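Side-chain contacts in leucine aminopeptidase A1, chloroplastic (Solanum lycopersicum, PDB 5D8N), which removes N-terminal amino acids, preferably leucine, from peptides as a magnesium-dependent homohexameric M17 aminopeptidase, and also acts as a protein-folding chaperone: residues I49-T52 / E53-A57; S81-S84 / S85-F89; E255-E259 / L260-A264; P454-E457 / S458-E461. The protein carries 1 engineered substitution. One frame throughout, in Å; residues are numbered along the deposited sequence.

How the interactions relate
The four contacts are local, formed where a strand, helix or loop changes direction, in series along the chain. Interactions 1 and 2 belong to the N-terminal domain: the first runs from strand 46-52 of its sheet into the next loop, the second ends helix 79-86. Their centres are about 13 Å apart, and Met56 CE packs against Phe89 CD2 at 3.7 Å. Interactions 3 and 4, about 30 Å apart between centres, belong to the catalytic domain, after strands 247-252 and 450-452, the outermost of its eight-stranded sheet. Centres of interactions 1 and 3 lie about 60 Å apart across the chain's centre. Interactions 2 and 4 form salt bridges with neighbouring subunits; interaction 3 makes a weaker contact.

Interaction 1 of 4, residues I49-T52 / E53-A57; sequences IGAT and ENDMA
In Thr52 the OG1 branch stands between the backbone N and the carbonyl carbon (chi1 64°), while Asp55 swings CG to the side of its own backbone N, anti to its carbonyl carbon (chi1 -66°); together these rotations set each side chain against the other residue's backbone N. Thr52 OG1 accepts the amide of Asp55 N at 3.0 Å. In return Asp55 OD2 takes the amide of Thr52 N at 2.8 Å, a nearly straight bond (170°) that meets the oxygen from above the carboxylate plane. This exchange resembles a capping box, here at the start of a 3-10 turn, and joins strand 46-52, in the central sheet of the macro-like N-terminal domain, to residues 54-56. A water donates to Asp55 OD2 at 2.6 Å and to Gly50 O at 2.9 Å, tying the carboxylate back along the strand, and Asp55 OD1 is hydrogen-bonded to Ser146 OG. A leucine in place of Asp55 would probably leave Thr52 N and the Ser146 hydroxyl without their acceptors and the turn less firmly fixed to the strand. Met56, its chain bent at chi2 and chi3, lays SD against Ala51 CB at 3.8 Å and packs on Phe64 and Leu69.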
# COMPACT_ATOMS: atom_id res chain seq x y z
N ILE A 49 49.56 4.71 14.48
CA ILE A 49 50.41 4.66 13.30
C ILE A 49 49.66 4.14 12.09
O ILE A 49 49.06 3.06 12.11
CB ILE A 49 51.59 3.71 13.54
CG1 ILE A 49 52.44 4.28 14.68
CG2 ILE A 49 52.42 3.58 12.27
CD1 ILE A 49 53.28 3.22 15.35
N GLY A 50 49.68 4.94 11.03
CA GLY A 50 48.97 4.61 9.80
C GLY A 50 49.89 3.81 8.91
O GLY A 50 50.98 4.28 8.60
N ALA A 51 49.49 2.57 8.59
CA ALA A 51 50.32 1.68 7.80
C ALA A 51 49.53 1.16 6.61
O ALA A 51 48.47 0.57 6.79
CB ALA A 51 50.83 0.51 8.65
N THR A 52 50.18 1.21 5.45
CA THR A 52 49.65 0.62 4.23
C THR A 52 49.91 -0.88 4.31
O THR A 52 50.74 -1.32 5.11
CB THR A 52 50.35 1.17 2.96
OG1 THR A 52 51.74 0.82 2.98
CG2 THR A 52 50.25 2.70 2.86
N GLU A 53 49.36 -1.62 3.35
CA GLU A 53 49.64 -3.05 3.20
C GLU A 53 51.11 -3.29 2.94
O GLU A 53 51.71 -4.15 3.58
CB GLU A 53 48.79 -3.70 2.11
CG GLU A 53 47.31 -3.55 2.39
CD GLU A 53 46.43 -4.34 1.45
OE1 GLU A 53 45.33 -3.84 1.10
OE2 GLU A 53 46.73 -5.52 1.22
N ASN A 54 51.72 -2.46 2.11
CA ASN A 54 53.15 -2.59 1.84
C ASN A 54 54.01 -2.30 3.07
O ASN A 54 55.06 -2.94 3.27
CB ASN A 54 53.57 -1.67 0.69
CG ASN A 54 53.05 -2.14 -0.67
OD1 ASN A 54 52.57 -3.26 -0.86
ND2 ASN A 54 53.18 -1.25 -1.65
N ASP A 55 53.60 -1.34 3.89
CA ASP A 55 54.28 -1.03 5.16
C ASP A 55 54.33 -2.23 6.12
O ASP A 55 55.18 -2.26 7.01
CB ASP A 55 53.58 0.09 5.92
CG ASP A 55 53.65 1.43 5.21
OD1 ASP A 55 54.57 1.65 4.40
OD2 ASP A 55 52.80 2.29 5.53
N MET A 56 53.42 -3.19 5.96
CA MET A 56 53.35 -4.36 6.84
C MET A 56 54.11 -5.60 6.34
O MET A 56 54.01 -6.69 6.92
CB MET A 56 51.88 -4.74 7.07
CG MET A 56 51.07 -3.64 7.73
SD MET A 56 51.76 -3.10 9.30
CE MET A 56 51.72 -4.66 10.19
N ALA A 57 54.91 -5.44 5.30
CA ALA A 57 55.63 -6.58 4.75
C ALA A 57 56.60 -7.16 5.79
O ALA A 57 57.23 -6.43 6.55
CB ALA A 57 56.39 -6.19 3.50
O HOH W 1 52.61 4.80 6.26

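Interaction 2 of 4, residues S81-S84 / S85-F89; sequences SAAS and SEEDF. With EDO (1,2-ethanediol), chain M.
Ser85 N, Glu86 N and Glu87 N bond back to Ser81 O, Ala82 O and Ala83 O in the regular i to i+4 pattern, before Phe89 N reaches five residues back to Ser84 O at 2.8 Å, in the carbonyl plane. Two glutamates lie alongside the preceding turn. Glu86 keeps CG beside its backbone N (chi1 -76°), which sets that carbon 3.2 Å from Ala82 O, and the extended chain then carries OE2 to 4.1 Å from Ala82 CB. Glu87 repeats the arrangement one residue on: its CG is 3.3 Å from Ala83 O, its OE2 4.0 Å from Ala83 CB. Both carboxylates are directed across a subunit boundary, where Glu86 forms salt bridges with Arg100 and Arg105 of the second subunit and Glu87 one with the same Arg105. Ser85 OG lies 3.2 Å from Ala82 O and also has a water beside it, and where its proton goes is not settled. Ser84 OG instead bonds to Leu80 O. In Phe89 a CG anti to the backbone N (chi1 178°) leads the ring away from the helix to pack on Val97 and Leu108. Asp88, with positive phi, is the C-prime residue, and its N bonds to Ser85 O at 3.0 Å; with the Phe89 to Ser84 bond this completes the Schellman motif that ends helix 79-86.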
# COMPACT_ATOMS: atom_id res chain seq x y z
N SER A 81 54.48 -7.53 16.51
CA SER A 81 54.40 -8.42 15.34
C SER A 81 53.59 -9.69 15.64
O SER A 81 52.84 -10.19 14.81
CB SER A 81 55.81 -8.79 14.82
OG SER A 81 56.63 -9.38 15.82
N ALA A 82 53.71 -10.19 16.86
CA ALA A 82 52.98 -11.38 17.25
C ALA A 82 51.47 -11.09 17.34
O ALA A 82 50.65 -11.79 16.76
CB ALA A 82 53.52 -11.89 18.58
N ALA A 83 51.12 -9.97 17.95
CA ALA A 83 49.74 -9.61 18.07
C ALA A 83 49.18 -9.38 16.66
O ALA A 83 48.06 -9.79 16.36
CB ALA A 83 49.60 -8.34 18.91
N SER A 84 49.95 -8.71 15.82
CA SER A 84 49.49 -8.39 14.47
C SER A 84 49.20 -9.63 13.62
O SER A 84 48.21 -9.67 12.87
CB SER A 84 50.53 -7.53 13.74
OG SER A 84 50.59 -6.25 14.34
N SER A 85 50.09 -10.62 13.65
CA SER A 85 49.81 -11.84 12.89
C SER A 85 48.67 -12.63 13.53
O SER A 85 47.78 -13.10 12.83
CB SER A 85 51.05 -12.73 12.72
OG SER A 85 51.54 -13.13 13.98
N GLU A 86 48.59 -12.65 14.86
CA GLU A 86 47.52 -13.42 15.53
C GLU A 86 46.16 -12.84 15.13
O GLU A 86 45.16 -13.56 14.99
CB GLU A 86 47.68 -13.38 17.04
CG GLU A 86 48.79 -14.28 17.58
CD GLU A 86 49.23 -13.93 18.98
OE1 GLU A 86 48.47 -13.26 19.73
OE2 GLU A 86 50.32 -14.38 19.36
N GLU A 87 46.12 -11.51 15.03
CA GLU A 87 44.87 -10.82 14.78
C GLU A 87 44.68 -10.57 13.29
O GLU A 87 43.76 -9.86 12.90
CB GLU A 87 44.78 -9.53 15.60
CG GLU A 87 44.85 -9.80 17.10
CD GLU A 87 44.97 -8.55 17.95
OE1 GLU A 87 44.41 -7.50 17.54
OE2 GLU A 87 45.61 -8.63 19.03
N ASP A 88 45.52 -11.19 12.46
CA ASP A 88 45.39 -11.11 11.01
C ASP A 88 45.42 -9.66 10.48
O ASP A 88 44.66 -9.30 9.59
CB ASP A 88 44.10 -11.82 10.59
CG ASP A 88 44.07 -12.18 9.12
OD1 ASP A 88 45.10 -12.60 8.58
OD2 ASP A 88 43.00 -12.03 8.49
N PHE A 89 46.22 -8.79 11.09
CA PHE A 89 46.33 -7.40 10.63
C PHE A 89 47.45 -7.36 9.59
O PHE A 89 48.57 -7.76 9.88
CB PHE A 89 46.71 -6.46 11.78
CG PHE A 89 46.89 -5.03 11.38
CD1 PHE A 89 45.81 -4.19 11.24
CD2 PHE A 89 48.15 -4.51 11.16
CE1 PHE A 89 45.97 -2.87 10.83
CE2 PHE A 89 48.32 -3.21 10.70
CZ PHE A 89 47.23 -2.37 10.56
C1 EDO M . 40.40 -7.73 16.37
O1 EDO M . 40.41 -6.77 15.31
C2 EDO M . 41.29 -8.91 16.01
O2 EDO M . 41.10 -9.39 14.67
O HOH W 2 54.38 -12.91 14.19

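Interaction 3 of 4, residues E255-E259 / L260-A264; sequences EQCKE and LKMGA
Met262 reaches back to Cys257 along most of its side chain. Its CB and its CG each lie 3.5 Å from Cys257 O, the carbonyl that also accepts Met262 N at 3.0 Å. SD then comes alongside the cysteine, 3.8 Å from Cys257 CB and 3.9 Å from Cys257 SG. Placing CG beside the backbone N (chi1 -61°) and extending the chain beyond it lets the thioether run past the carbonyl to the cysteine. Beyond SD the chain ends in the CE methyl, which leaves Cys257 behind; Met262 also packs on Phe279, Asp394 and Tyr398. The five-residue return from Met262 N to Cys257 O belongs to a Schellman motif that ends helix 254-259; Lys261, with positive phi, is its C-prime residue, and Lys261 N bonds to Lys258 O from above the carbonyl plane. Met262 is also the centre of an inverse gamma turn, closed by Gly263 N to Lys261 O at 2.8 Å, and takes the N-cap position of helix 263-269. Leu260 sets CB 3.6 Å from Cys257 O and CG 3.6 Å from Gln256 O. Its side chain and that of Cys257 both touch Leu252 of strand 247-252, an outermost strand of the catalytic domain's sheet.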
# COMPACT_ATOMS: atom_id res chain seq x y z
N GLU A 255 7.46 40.49 6.92
CA GLU A 255 6.92 41.72 6.32
C GLU A 255 7.90 42.30 5.32
O GLU A 255 7.52 42.70 4.23
CB GLU A 255 6.60 42.80 7.37
CG GLU A 255 5.19 42.74 7.94
CD GLU A 255 4.07 42.78 6.88
OE1 GLU A 255 3.88 43.79 6.17
OE2 GLU A 255 3.34 41.77 6.74
N GLN A 256 9.18 42.27 5.67
CA GLN A 256 10.19 42.66 4.70
C GLN A 256 10.26 41.74 3.46
O GLN A 256 10.48 42.19 2.34
CB GLN A 256 11.55 42.73 5.38
CG GLN A 256 11.66 43.83 6.43
CD GLN A 256 12.94 43.73 7.24
OE1 GLN A 256 13.08 42.85 8.10
NE2 GLN A 256 13.92 44.53 6.87
N CYS A 257 10.05 40.44 3.66
CA CYS A 257 10.09 39.52 2.52
C CYS A 257 8.84 39.73 1.67
O CYS A 257 8.86 39.56 0.43
CB CYS A 257 10.16 38.08 3.02
SG CYS A 257 11.76 37.72 3.80
N LYS A 258 7.78 40.18 2.31
CA LYS A 258 6.55 40.44 1.58
C LYS A 258 6.73 41.65 0.70
O LYS A 258 6.31 41.64 -0.44
CB LYS A 258 5.39 40.66 2.55
CG LYS A 258 4.04 40.91 1.90
CD LYS A 258 2.98 40.82 3.00
CE LYS A 258 1.59 41.10 2.47
NZ LYS A 258 0.61 40.99 3.58
N GLU A 259 7.46 42.65 1.17
CA GLU A 259 7.77 43.83 0.37
C GLU A 259 8.66 43.47 -0.81
O GLU A 259 8.58 44.04 -1.89
CB GLU A 259 8.50 44.86 1.25
CG GLU A 259 8.36 46.30 0.78
CD GLU A 259 6.91 46.76 0.76
OE1 GLU A 259 6.18 46.41 1.71
OE2 GLU A 259 6.48 47.39 -0.23
N LEU A 260 9.45 42.42 -0.63
CA LEU A 260 10.28 41.92 -1.72
C LEU A 260 9.56 40.88 -2.59
O LEU A 260 10.15 40.30 -3.50
CB LEU A 260 11.58 41.37 -1.16
CG LEU A 260 12.53 42.43 -0.61
CD1 LEU A 260 13.69 41.79 0.10
CD2 LEU A 260 13.05 43.33 -1.71
N LYS A 261 8.27 40.69 -2.33
CA LYS A 261 7.39 39.90 -3.16
C LYS A 261 7.75 38.42 -3.17
O LYS A 261 7.44 37.71 -4.13
CB LYS A 261 7.34 40.45 -4.59
CG LYS A 261 6.83 41.89 -4.64
CD LYS A 261 6.56 42.36 -6.06
CE LYS A 261 7.84 42.54 -6.85
NZ LYS A 261 7.54 43.08 -8.21
N MET A 262 8.24 37.92 -2.04
CA MET A 262 8.65 36.52 -1.95
C MET A 262 7.44 35.63 -1.65
O MET A 262 7.36 34.99 -0.60
CB MET A 262 9.67 36.37 -0.83
CG MET A 262 10.94 37.15 -1.03
SD MET A 262 12.19 36.61 0.13
CE MET A 262 13.47 37.81 -0.17
N GLY A 263 6.53 35.53 -2.61
CA GLY A 263 5.31 34.79 -2.39
C GLY A 263 5.48 33.28 -2.26
O GLY A 263 4.63 32.63 -1.63
N ALA A 264 6.50 32.70 -2.90
CA ALA A 264 6.71 31.27 -2.81
C ALA A 264 7.21 30.86 -1.43
O ALA A 264 6.66 29.97 -0.78
CB ALA A 264 7.63 30.78 -3.91

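Interaction 4 of 4, residues P454-E457 / S458-E461; sequences PMEE and SYWE
Glu456 lays its CG over the centre of one face of the Tyr459 ring, a CH-pi contact 3.7 Å from the centroid and only 9° off the ring normal. Glu456 directly precedes, and Tyr459 belongs to, a short 3-10 turn in the loop after strand 450-452, an outermost strand of the catalytic domain's sheet, and Tyr459 N returns to Glu456 O at 3.2 Å. With CG of Glu456 anti to the backbone N, a bend at chi2 (53°) carries the carboxylate off the ring, its plane 67° from that of the phenol, to Ser458. There Ser458 OG donates to Glu456 OE2 in a short bond of 2.5 Å, arriving on the anti side of the carboxylate, and Ser458 N adds a weak one at 3.3 Å. OE2 also forms a salt bridge with Lys449 of the fourth subunit, while Tyr459 OH bonds to Leu421 O and Ser424 N of that same neighbour, placing the turn at a subunit interface. An alanine here, lacking CG and the carboxylate, would probably uncover that face of the tyrosine and leave the Ser458 hydroxyl without its acceptor and the neighbour's Lys449 without its counter-charge. The next bond of the turn runs from Trp460 N to Glu457 O at 3.0 Å. A water donates to this same Glu457 O at 2.8 Å and accepts a weak bond from Glu461 N at 3.1 Å.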
# COMPACT_ATOMS: atom_id res chain seq x y z
N PRO A 454 22.75 15.11 -15.13
CA PRO A 454 22.44 15.96 -16.28
C PRO A 454 21.17 16.78 -16.05
O PRO A 454 20.17 16.25 -15.57
CB PRO A 454 22.20 14.93 -17.38
CG PRO A 454 21.64 13.73 -16.66
CD PRO A 454 22.38 13.71 -15.34
N MET A 455 21.16 18.02 -16.50
CA MET A 455 19.94 18.78 -16.57
C MET A 455 19.21 18.58 -17.90
O MET A 455 19.31 19.40 -18.81
CB MET A 455 20.25 20.25 -16.31
CG MET A 455 20.66 20.40 -14.84
SD MET A 455 20.80 22.10 -14.30
CE MET A 455 19.08 22.58 -14.33
N GLU A 456 18.65 17.39 -18.06
CA GLU A 456 18.04 16.97 -19.31
C GLU A 456 16.81 17.81 -19.65
O GLU A 456 15.77 17.67 -18.99
CB GLU A 456 17.67 15.49 -19.22
CG GLU A 456 16.86 14.96 -20.38
CD GLU A 456 17.47 15.25 -21.75
OE1 GLU A 456 18.70 15.08 -21.91
OE2 GLU A 456 16.74 15.68 -22.67
N GLU A 457 16.93 18.69 -20.65
CA GLU A 457 15.96 19.76 -20.89
C GLU A 457 14.59 19.22 -21.29
O GLU A 457 13.56 19.82 -20.99
CB GLU A 457 16.39 20.73 -22.01
CG GLU A 457 16.63 20.07 -23.39
CD GLU A 457 15.42 19.97 -24.36
OE1 GLU A 457 15.42 19.06 -25.22
OE2 GLU A 457 14.49 20.82 -24.36
N SER A 458 14.58 18.08 -21.98
CA SER A 458 13.31 17.51 -22.45
C SER A 458 12.34 17.20 -21.31
O SER A 458 11.15 16.99 -21.56
CB SER A 458 13.56 16.26 -23.30
OG SER A 458 14.23 15.25 -22.57
N TYR A 459 12.85 17.12 -20.08
CA TYR A 459 11.97 16.70 -19.00
C TYR A 459 11.19 17.90 -18.48
O TYR A 459 10.28 17.75 -17.66
CB TYR A 459 12.77 16.05 -17.86
CG TYR A 459 13.46 14.75 -18.23
CD1 TYR A 459 12.99 13.95 -19.28
CD2 TYR A 459 14.47 14.25 -17.44
CE1 TYR A 459 13.65 12.77 -19.59
CE2 TYR A 459 15.09 13.07 -17.73
CZ TYR A 459 14.69 12.33 -18.81
OH TYR A 459 15.34 11.15 -19.04
N TRP A 460 11.51 19.09 -18.98
CA TRP A 460 10.78 20.27 -18.50
C TRP A 460 9.28 20.27 -18.88
O TRP A 460 8.41 20.78 -18.15
CB TRP A 460 11.44 21.55 -18.99
CG TRP A 460 10.77 22.76 -18.45
CD1 TRP A 460 10.12 23.72 -19.16
CD2 TRP A 460 10.56 23.07 -17.06
NE1 TRP A 460 9.48 24.58 -18.30
CE2 TRP A 460 9.77 24.23 -17.01
CE3 TRP A 460 11.07 22.56 -15.87
CZ2 TRP A 460 9.45 24.88 -15.81
CZ3 TRP A 460 10.67 23.14 -14.66
CH2 TRP A 460 9.90 24.32 -14.66
N GLU A 461 8.99 19.65 -20.01
CA GLU A 461 7.63 19.51 -20.50
C GLU A 461 6.76 18.80 -19.48
O GLU A 461 5.63 19.16 -19.29
CB GLU A 461 7.64 18.75 -21.83
CG GLU A 461 6.28 18.55 -22.48
CD GLU A 461 5.68 19.82 -23.10
OE1 GLU A 461 6.42 20.81 -23.29
OE2 GLU A 461 4.45 19.83 -23.36
O HOH W 3 11.04 20.29 -22.20